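Local coordinates for HydG protein (Carboxydothermus hydrogenoformans, PDB 4RTB) that matures [FeFe]-hydrogenase as a radical SAM enzyme that carries a [4Fe-4S] cluster and S-adenosylmethionine and probably cleaves tyrosine to supply carbon monoxide and cyanide, at residues A[45-50]-A[74-79]; A[30-35]-A[60-65]; A[418-423]-A[459-464]. All coordinates share one frame; numbering follows the deposited sequence.

Contact 1: residues A[45-50]-A[74-79]; sequences EEISQI and EELDQI
Ile47 and Leu76 bring the two segments closest, their CA atoms 7.5 Å apart, and the helices that carry them run in broadly the same direction. Both belong to the helical N-terminal region that precedes the first strand, 95-105, of the parallel barrel-like sheet found in this radical SAM protein, and the contact is a plain helix-helix packing within that region. Segment 45-50 lies on helix 43-56 and segment 74-79 opens helix 74-91, with helix 62-70 between them in the chain.

The meeting is small, 117 Å² counted over both sides, and entirely apolar across the two segments. It illustrates how a leucine can engage two residues one turn apart on a neighbouring helix. With chi1 at 180°, Leu76 extends CG away from its own N, and the isopropyl end is carried toward helix 43-56. There its CD1 branch meets the CG2 methyls of both Ile47 and Ile50. In both isoleucines (chi1 -66° and -61°) CG2 stands opposite the backbone N, and this is the branch each presents to the leucine.

Beyond the pair, Leu76 also touches Ile51, while Ile50 continues the apolar layer onto Ile67 of helix 62-70. The start of helix 74-91 has polar ties as well: Leu76 N is hydrogen-bonded to Thr73 OG1, and the neighbouring Asp77 uses OD2 to bind His304 NE2, tying the start of this helix to helix 303-316.

In detail, the CD1 atom of Leu76 lies 4.4 Å from CG2 of Ile47 and 4.5 Å from CG2 of Ile50.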
loop_
_atom_site.group_PDB
_atom_site.type_symbol
_atom_site.label_atom_id
_atom_site.label_comp_id
_atom_site.label_asym_id
_atom_site.label_seq_id
_atom_site.Cartn_x
_atom_site.Cartn_y
_atom_site.Cartn_z
ATOM N N GLU A 45 26.462 -21.922 -3.808
ATOM C CA GLU A 45 27.232 -21.307 -2.732
ATOM C C GLU A 45 26.515 -20.094 -2.147
ATOM O O GLU A 45 26.177 -20.079 -0.956
ATOM C CB GLU A 45 28.619 -20.902 -3.237
ATOM N N GLU A 46 26.243 -19.111 -3.002
ATOM C CA GLU A 46 25.575 -17.882 -2.586
ATOM C C GLU A 46 24.305 -18.200 -1.813
ATOM O O GLU A 46 24.145 -17.768 -0.668
ATOM C CB GLU A 46 25.246 -17.008 -3.795
ATOM C CG GLU A 46 25.996 -17.394 -5.054
ATOM C CD GLU A 46 27.393 -16.815 -5.113
ATOM O OE1 GLU A 46 28.045 -16.953 -6.168
ATOM O OE2 GLU A 46 27.837 -16.217 -4.109
ATOM N N ILE A 47 23.433 -18.996 -2.430
ATOM C CA ILE A 47 22.173 -19.368 -1.800
ATOM C C ILE A 47 22.429 -19.852 -0.380
ATOM O O ILE A 47 21.824 -19.341 0.572
ATOM C CB ILE A 47 21.430 -20.458 -2.597
ATOM C CG1 ILE A 47 20.994 -19.916 -3.960
ATOM C CG2 ILE A 47 20.233 -20.968 -1.814
ATOM C CD1 ILE A 47 20.161 -20.890 -4.768
ATOM N N SER A 48 23.377 -20.780 -0.243
ATOM C CA SER A 48 23.709 -21.344 1.059
ATOM C C SER A 48 23.956 -20.243 2.079
ATOM O O SER A 48 23.283 -20.194 3.116
ATOM C CB SER A 48 24.933 -22.255 0.962
ATOM O OG SER A 48 24.697 -23.341 0.084
ATOM N N GLN A 49 24.873 -19.329 1.760
ATOM C CA GLN A 49 25.256 -18.316 2.734
ATOM C C GLN A 49 24.027 -17.479 3.073
ATOM O O GLN A 49 23.774 -17.189 4.249
ATOM C CB GLN A 49 26.424 -17.454 2.222
ATOM C CG GLN A 49 26.089 -16.421 1.158
ATOM C CD GLN A 49 27.308 -15.961 0.383
ATOM O OE1 GLN A 49 28.412 -16.468 0.583
ATOM N NE2 GLN A 49 27.113 -14.997 -0.510
ATOM N N ILE A 50 23.219 -17.174 2.057
ATOM C CA ILE A 50 22.023 -16.375 2.275
ATOM C C ILE A 50 21.136 -17.091 3.277
ATOM O O ILE A 50 20.685 -16.488 4.256
ATOM C CB ILE A 50 21.244 -16.119 0.972
ATOM C CG1 ILE A 50 22.114 -15.353 -0.027
ATOM C CG2 ILE A 50 19.969 -15.343 1.262
ATOM C CD1 ILE A 50 21.452 -15.129 -1.368
ATOM N N GLU A 74 13.129 -25.165 -2.069
ATOM C CA GLU A 74 12.299 -25.449 -0.901
ATOM C C GLU A 74 12.851 -24.816 0.373
ATOM O O GLU A 74 12.150 -24.069 1.063
ATOM C CB GLU A 74 12.156 -26.960 -0.707
ATOM N N GLU A 75 14.113 -25.113 0.673
ATOM C CA GLU A 75 14.762 -24.602 1.876
ATOM C C GLU A 75 14.735 -23.080 1.911
ATOM O O GLU A 75 14.277 -22.481 2.886
ATOM C CB GLU A 75 16.208 -25.100 1.961
ATOM N N LEU A 76 15.212 -22.468 0.830
ATOM C CA LEU A 76 15.300 -21.015 0.716
ATOM C C LEU A 76 13.950 -20.330 0.924
ATOM O O LEU A 76 13.843 -19.370 1.686
ATOM C CB LEU A 76 15.868 -20.631 -0.651
ATOM C CG LEU A 76 16.022 -19.140 -0.941
ATOM C CD1 LEU A 76 17.079 -18.522 -0.038
ATOM C CD2 LEU A 76 16.359 -18.918 -2.408
ATOM N N ASP A 77 12.921 -20.833 0.249
ATOM C CA ASP A 77 11.590 -20.244 0.337
ATOM C C ASP A 77 10.996 -20.410 1.733
ATOM O O ASP A 77 10.419 -19.469 2.283
ATOM C CB ASP A 77 10.664 -20.862 -0.715
ATOM C CG ASP A 77 11.161 -20.633 -2.130
ATOM O OD1 ASP A 77 12.321 -20.196 -2.289
ATOM O OD2 ASP A 77 10.402 -20.904 -3.083
ATOM N N GLN A 78 11.145 -21.603 2.304
ATOM C CA GLN A 78 10.628 -21.879 3.642
ATOM C C GLN A 78 11.282 -21.008 4.721
ATOM O O GLN A 78 10.589 -20.459 5.584
ATOM C CB GLN A 78 10.808 -23.360 3.988
ATOM C CG GLN A 78 9.575 -24.229 3.748
ATOM C CD GLN A 78 9.356 -24.586 2.287
ATOM O OE1 GLN A 78 9.358 -23.719 1.413
ATOM N NE2 GLN A 78 9.163 -25.873 2.017
ATOM N N ILE A 79 12.607 -20.879 4.674
ATOM C CA ILE A 79 13.309 -20.069 5.669
ATOM C C ILE A 79 13.031 -18.578 5.444
ATOM O O ILE A 79 12.925 -17.804 6.403
ATOM C CB ILE A 79 14.843 -20.340 5.660
ATOM C CG1 ILE A 79 15.541 -19.579 6.792
ATOM C CG2 ILE A 79 15.467 -19.980 4.320
ATOM C CD1 ILE A 79 15.088 -19.975 8.181
#

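Contact 2: residues A[30-35]-A[60-65]; sequences QRTYEI and LSLIEA
Thr32, near the middle of helix 23-39, meets Leu62 and Ile63 in the first turn of helix 62-70, and its short side chain shows how a residue with one polar and one apolar branch can serve an apolar helix-helix packing. Starting at the branch point, Thr32 CB is 4.1 Å from Leu62 CD1. The hydroxyl branch, placed beside the backbone N (chi1 -57°), approaches the same methyl, with Thr32 OG1 and Leu62 CD1 3.6 Å apart. The methyl branch, Thr32 CG2, stands opposite that N and does double duty: it is 3.8 Å from Leu62 CD1 and 4.3 Å from both CA and CG1 of Ile63. A single leucine methyl thus sits over the whole fork of the threonine, and the two side chains cross at about a right angle. One turn further along, Ile35 adds a second point of packing, its CG2 lying 4.4 Å from CG2 of Ile63 toward the more open margin.

Ser61 occupies the N-cap position of helix 62-70, immediately before the residues that do the touching. Helix 257-275 closes one flank: Leu262 is touched by Thr32 and Leu62 alike, and Leu62 reaches Ile265 as well. The contact therefore joins two N-terminal helices, both of which also touch helix 257-275.

Thr32 OG1 donates its hydrogen bond to Leu28 O, one turn back in its own helix. With its proton engaged there, the hydroxyl can lie against a leucine methyl at little polar cost, and adhesion between the segments rests on van der Waals contact.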
loop_
_atom_site.group_PDB
_atom_site.type_symbol
_atom_site.label_atom_id
_atom_site.label_comp_id
_atom_site.label_asym_id
_atom_site.label_seq_id
_atom_site.Cartn_x
_atom_site.Cartn_y
_atom_site.Cartn_z
ATOM N N GLN A 30 20.619 -1.076 -11.658
ATOM C CA GLN A 30 21.009 -1.666 -12.932
ATOM C C GLN A 30 22.187 -2.617 -12.722
ATOM O O GLN A 30 22.083 -3.803 -13.048
ATOM C CB GLN A 30 21.355 -0.587 -13.963
ATOM C CG GLN A 30 21.126 -1.014 -15.408
ATOM C CD GLN A 30 20.128 -0.128 -16.137
ATOM O OE1 GLN A 30 20.088 1.087 -15.935
ATOM N NE2 GLN A 30 19.312 -0.737 -16.992
ATOM N N ARG A 31 23.285 -2.110 -12.151
ATOM C CA ARG A 31 24.478 -2.933 -11.934
ATOM C C ARG A 31 24.095 -4.185 -11.170
ATOM O O ARG A 31 24.408 -5.302 -11.587
ATOM C CB ARG A 31 25.570 -2.186 -11.160
ATOM C CG ARG A 31 25.472 -0.676 -11.182
ATOM N N THR A 32 23.399 -3.972 -10.056
ATOM C CA THR A 32 22.882 -5.052 -9.234
ATOM C C THR A 32 22.150 -6.071 -10.094
ATOM O O THR A 32 22.488 -7.258 -10.082
ATOM C CB THR A 32 21.927 -4.526 -8.145
ATOM O OG1 THR A 32 22.605 -3.551 -7.342
ATOM C CG2 THR A 32 21.448 -5.664 -7.260
ATOM N N TYR A 33 21.180 -5.592 -10.870
ATOM C CA TYR A 33 20.367 -6.474 -11.699
ATOM C C TYR A 33 21.237 -7.288 -12.642
ATOM O O TYR A 33 20.930 -8.441 -12.937
ATOM C CB TYR A 33 19.334 -5.678 -12.495
ATOM C CG TYR A 33 18.490 -6.530 -13.413
ATOM C CD1 TYR A 33 18.676 -6.499 -14.788
ATOM C CD2 TYR A 33 17.510 -7.373 -12.902
ATOM C CE1 TYR A 33 17.906 -7.278 -15.630
ATOM C CE2 TYR A 33 16.736 -8.155 -13.737
ATOM C CZ TYR A 33 16.940 -8.104 -15.101
ATOM O OH TYR A 33 16.174 -8.881 -15.938
ATOM N N GLU A 34 22.329 -6.694 -13.108
ATOM C CA GLU A 34 23.272 -7.432 -13.933
ATOM C C GLU A 34 23.955 -8.496 -13.085
ATOM O O GLU A 34 23.891 -9.689 -13.402
ATOM C CB GLU A 34 24.307 -6.493 -14.559
ATOM N N ILE A 35 24.577 -8.052 -11.993
ATOM C CA ILE A 35 25.354 -8.928 -11.123
ATOM C C ILE A 35 24.554 -10.159 -10.726
ATOM O O ILE A 35 24.971 -11.290 -10.996
ATOM C CB ILE A 35 25.818 -8.199 -9.848
ATOM C CG1 ILE A 35 26.729 -7.023 -10.204
ATOM C CG2 ILE A 35 26.540 -9.159 -8.923
ATOM C CD1 ILE A 35 27.214 -6.242 -9.000
ATOM N N LEU A 60 20.500 -8.464 5.490
ATOM C CA LEU A 60 20.738 -8.984 4.150
ATOM C C LEU A 60 20.959 -7.830 3.172
ATOM O O LEU A 60 20.466 -6.725 3.390
ATOM C CB LEU A 60 19.564 -9.868 3.721
ATOM C CG LEU A 60 19.774 -10.992 2.710
ATOM C CD1 LEU A 60 21.054 -11.744 3.006
ATOM C CD2 LEU A 60 18.577 -11.935 2.730
ATOM N N SER A 61 21.715 -8.073 2.105
ATOM C CA SER A 61 22.044 -6.997 1.174
ATOM C C SER A 61 21.217 -7.078 -0.108
ATOM O O SER A 61 20.519 -8.065 -0.348
ATOM C CB SER A 61 23.539 -7.012 0.838
ATOM O OG SER A 61 23.838 -7.972 -0.159
ATOM N N LEU A 62 21.306 -6.023 -0.919
ATOM C CA LEU A 62 20.538 -5.893 -2.157
ATOM C C LEU A 62 20.701 -7.096 -3.084
ATOM O O LEU A 62 19.716 -7.697 -3.528
ATOM C CB LEU A 62 20.957 -4.617 -2.894
ATOM C CG LEU A 62 19.891 -3.593 -3.293
ATOM C CD1 LEU A 62 20.092 -3.160 -4.738
ATOM C CD2 LEU A 62 18.485 -4.133 -3.078
ATOM N N ILE A 63 21.956 -7.433 -3.368
ATOM C CA ILE A 63 22.299 -8.556 -4.233
ATOM C C ILE A 63 21.696 -9.870 -3.737
ATOM O O ILE A 63 21.048 -10.597 -4.499
ATOM C CB ILE A 63 23.838 -8.719 -4.347
ATOM C CG1 ILE A 63 24.499 -7.412 -4.803
ATOM C CG2 ILE A 63 24.193 -9.859 -5.289
ATOM C CD1 ILE A 63 25.007 -6.536 -3.669
ATOM N N GLU A 64 21.900 -10.162 -2.454
ATOM C CA GLU A 64 21.432 -11.413 -1.865
ATOM C C GLU A 64 19.908 -11.476 -1.829
ATOM O O GLU A 64 19.321 -12.555 -1.903
ATOM C CB GLU A 64 22.008 -11.585 -0.457
ATOM C CG GLU A 64 23.427 -11.049 -0.308
ATOM C CD GLU A 64 24.163 -11.635 0.883
ATOM O OE1 GLU A 64 24.346 -10.918 1.891
ATOM O OE2 GLU A 64 24.574 -12.812 0.802
ATOM N N ALA A 65 19.274 -10.315 -1.708
ATOM C CA ALA A 65 17.824 -10.222 -1.815
ATOM C C ALA A 65 17.392 -10.581 -3.231
ATOM O O ALA A 65 16.409 -11.302 -3.435
ATOM C CB ALA A 65 17.345 -8.825 -1.448
#

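Contact 3: residues A[418-423]-A[459-464]; sequences CTPDAL and ENIGRA
Side by side and running nearly parallel, the first turns of helices 419-432 and 459-468 come nearest at Pro420 and Ile461, whose CA atoms are 7.4 Å apart. The contact belongs to the helical C-terminal region of the protein, and it is an example of one branched side chain bridging successive turns of a partner helix.

Ile461 is that side chain. Its CG1 arm lies beside the backbone N (chi1 -62°); extended at the next bond (chi2 179°), it carries the terminal methyl to the ring of Pro420, with Ile461 CD1 4.0 Å from Pro420 CB. The other branch, CG2, stands opposite the backbone N and faces the next turn, where Leu423 CD1 comes to 4.1 Å from Ile461 CG2. Leucine and isoleucine cross at about a right angle, so they meet through single methyls and do not lie along one another. The total is modest, 100 Å² over both sides, and wholly apolar.

Farther round helix 459-468 from this packing, Glu459 and Arg463 pair one turn apart. Arg463 NH2 is 3.3 Å from Glu459 OE2, but the oxygen stands well out of the guanidinium plane, so the attraction is one of charges.

Phe458, just ahead of helix 459-468, extends the apolar patch by touching Pro420 and Thr419. On its flank toward the sheet, helix 419-432 rests through Thr419 and Ala422 on Leu388 of strand 388-390, with Ala422 also touching Ser390; helix 459-468 is thus packed against a helix that itself lies on the sheet.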
loop_
_atom_site.group_PDB
_atom_site.type_symbol
_atom_site.label_atom_id
_atom_site.label_comp_id
_atom_site.label_asym_id
_atom_site.label_seq_id
_atom_site.Cartn_x
_atom_site.Cartn_y
_atom_site.Cartn_z
ATOM N N CYS A 418 2.944 -1.225 20.639
ATOM C CA CYS A 418 1.921 -0.176 20.577
ATOM C C CYS A 418 0.559 -0.685 20.103
ATOM O O CYS A 418 -0.083 -0.086 19.239
ATOM C CB CYS A 418 2.384 0.973 19.681
ATOM S SG CYS A 418 2.059 2.603 20.392
ATOM N N THR A 419 0.136 -1.800 20.687
ATOM C CA THR A 419 -1.176 -2.387 20.434
ATOM C C THR A 419 -2.401 -1.562 20.901
ATOM O O THR A 419 -3.408 -1.548 20.195
ATOM C CB THR A 419 -1.257 -3.791 21.074
ATOM O OG1 THR A 419 -0.082 -4.536 20.729
ATOM C CG2 THR A 419 -2.483 -4.544 20.588
ATOM N N PRO A 420 -2.334 -0.886 22.077
ATOM C CA PRO A 420 -3.480 -0.125 22.601
ATOM C C PRO A 420 -4.284 0.710 21.601
ATOM O O PRO A 420 -5.515 0.610 21.593
ATOM C CB PRO A 420 -2.827 0.811 23.638
ATOM C CG PRO A 420 -1.340 0.598 23.505
ATOM C CD PRO A 420 -1.213 -0.795 23.025
ATOM N N ASP A 421 -3.616 1.524 20.789
ATOM C CA ASP A 421 -4.326 2.385 19.853
ATOM C C ASP A 421 -5.154 1.549 18.876
ATOM O O ASP A 421 -6.322 1.853 18.622
ATOM C CB ASP A 421 -3.351 3.286 19.094
ATOM C CG ASP A 421 -4.012 4.553 18.577
ATOM O OD1 ASP A 421 -4.842 5.135 19.311
ATOM O OD2 ASP A 421 -3.703 4.970 17.440
ATOM N N ALA A 422 -4.548 0.487 18.351
ATOM C CA ALA A 422 -5.232 -0.425 17.438
ATOM C C ALA A 422 -6.407 -1.117 18.127
ATOM O O ALA A 422 -7.506 -1.225 17.563
ATOM C CB ALA A 422 -4.258 -1.453 16.893
ATOM N N LEU A 423 -6.157 -1.591 19.345
ATOM C CA LEU A 423 -7.188 -2.177 20.188
ATOM C C LEU A 423 -8.405 -1.283 20.256
ATOM O O LEU A 423 -9.514 -1.723 19.984
ATOM C CB LEU A 423 -6.661 -2.421 21.602
ATOM C CG LEU A 423 -5.736 -3.613 21.831
ATOM C CD1 LEU A 423 -5.128 -3.536 23.221
ATOM C CD2 LEU A 423 -6.495 -4.914 21.644
ATOM N N GLU A 459 -3.304 -4.647 31.770
ATOM C CA GLU A 459 -4.431 -5.001 32.634
ATOM C C GLU A 459 -5.507 -3.908 32.622
ATOM O O GLU A 459 -6.686 -4.175 32.335
ATOM C CB GLU A 459 -3.939 -5.253 34.065
ATOM C CG GLU A 459 -4.773 -6.240 34.878
ATOM C CD GLU A 459 -5.926 -5.585 35.621
ATOM O OE1 GLU A 459 -6.088 -4.351 35.517
ATOM O OE2 GLU A 459 -6.672 -6.306 36.320
ATOM N N ASN A 460 -5.092 -2.679 32.931
ATOM C CA ASN A 460 -6.014 -1.548 32.988
ATOM C C ASN A 460 -6.662 -1.251 31.637
ATOM O O ASN A 460 -7.807 -0.790 31.574
ATOM C CB ASN A 460 -5.295 -0.299 33.506
ATOM C CG ASN A 460 -4.985 -0.375 34.985
ATOM O OD1 ASN A 460 -5.845 -0.088 35.813
ATOM N ND2 ASN A 460 -3.752 -0.748 35.326
ATOM N N ILE A 461 -5.922 -1.502 30.559
ATOM C CA ILE A 461 -6.475 -1.405 29.212
ATOM C C ILE A 461 -7.630 -2.386 29.057
ATOM O O ILE A 461 -8.673 -2.040 28.508
ATOM C CB ILE A 461 -5.411 -1.683 28.136
ATOM C CG1 ILE A 461 -4.293 -0.641 28.214
ATOM C CG2 ILE A 461 -6.033 -1.696 26.754
ATOM C CD1 ILE A 461 -3.185 -0.860 27.211
ATOM N N GLY A 462 -7.445 -3.602 29.564
ATOM C CA GLY A 462 -8.492 -4.609 29.532
ATOM C C GLY A 462 -9.723 -4.173 30.301
ATOM O O GLY A 462 -10.855 -4.285 29.807
ATOM N N ARG A 463 -9.500 -3.666 31.513
ATOM C CA ARG A 463 -10.596 -3.142 32.326
ATOM C C ARG A 463 -11.375 -2.061 31.570
ATOM O O ARG A 463 -12.613 -2.071 31.546
ATOM C CB ARG A 463 -10.063 -2.584 33.651
ATOM C CG ARG A 463 -9.480 -3.634 34.590
ATOM C CD ARG A 463 -10.374 -3.865 35.802
ATOM N NE ARG A 463 -9.812 -4.858 36.716
ATOM C CZ ARG A 463 -10.212 -6.124 36.787
ATOM N NH1 ARG A 463 -11.190 -6.561 36.004
ATOM N NH2 ARG A 463 -9.640 -6.954 37.649
ATOM N N ALA A 464 -10.644 -1.145 30.937
ATOM C CA ALA A 464 -11.259 -0.049 30.188
ATOM C C ALA A 464 -12.077 -0.544 28.997
ATOM O O ALA A 464 -13.200 -0.089 28.770
ATOM C CB ALA A 464 -10.197 0.919 29.719
#

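How the contacts relate
From the N terminus, helix 23-39 opens contact 2, helix 43-56 opens contact 1, helix 62-70 closes contact 2, and helix 74-91 closes contact 1. The two closures therefore cross, interlocking four consecutive helices ahead of strand 95-105. Their centres are 16 Å apart and they touch directly: Ile50 of contact 1 packs on Leu60 and Glu64 of contact 2. Contact 3 follows in series, far along the chain, and closes the C-terminal turn-back through helix 438-454. It shares no atoms with the others, its nearest atoms being about 23 Å from contact 1 and about 24 Å from contact 2.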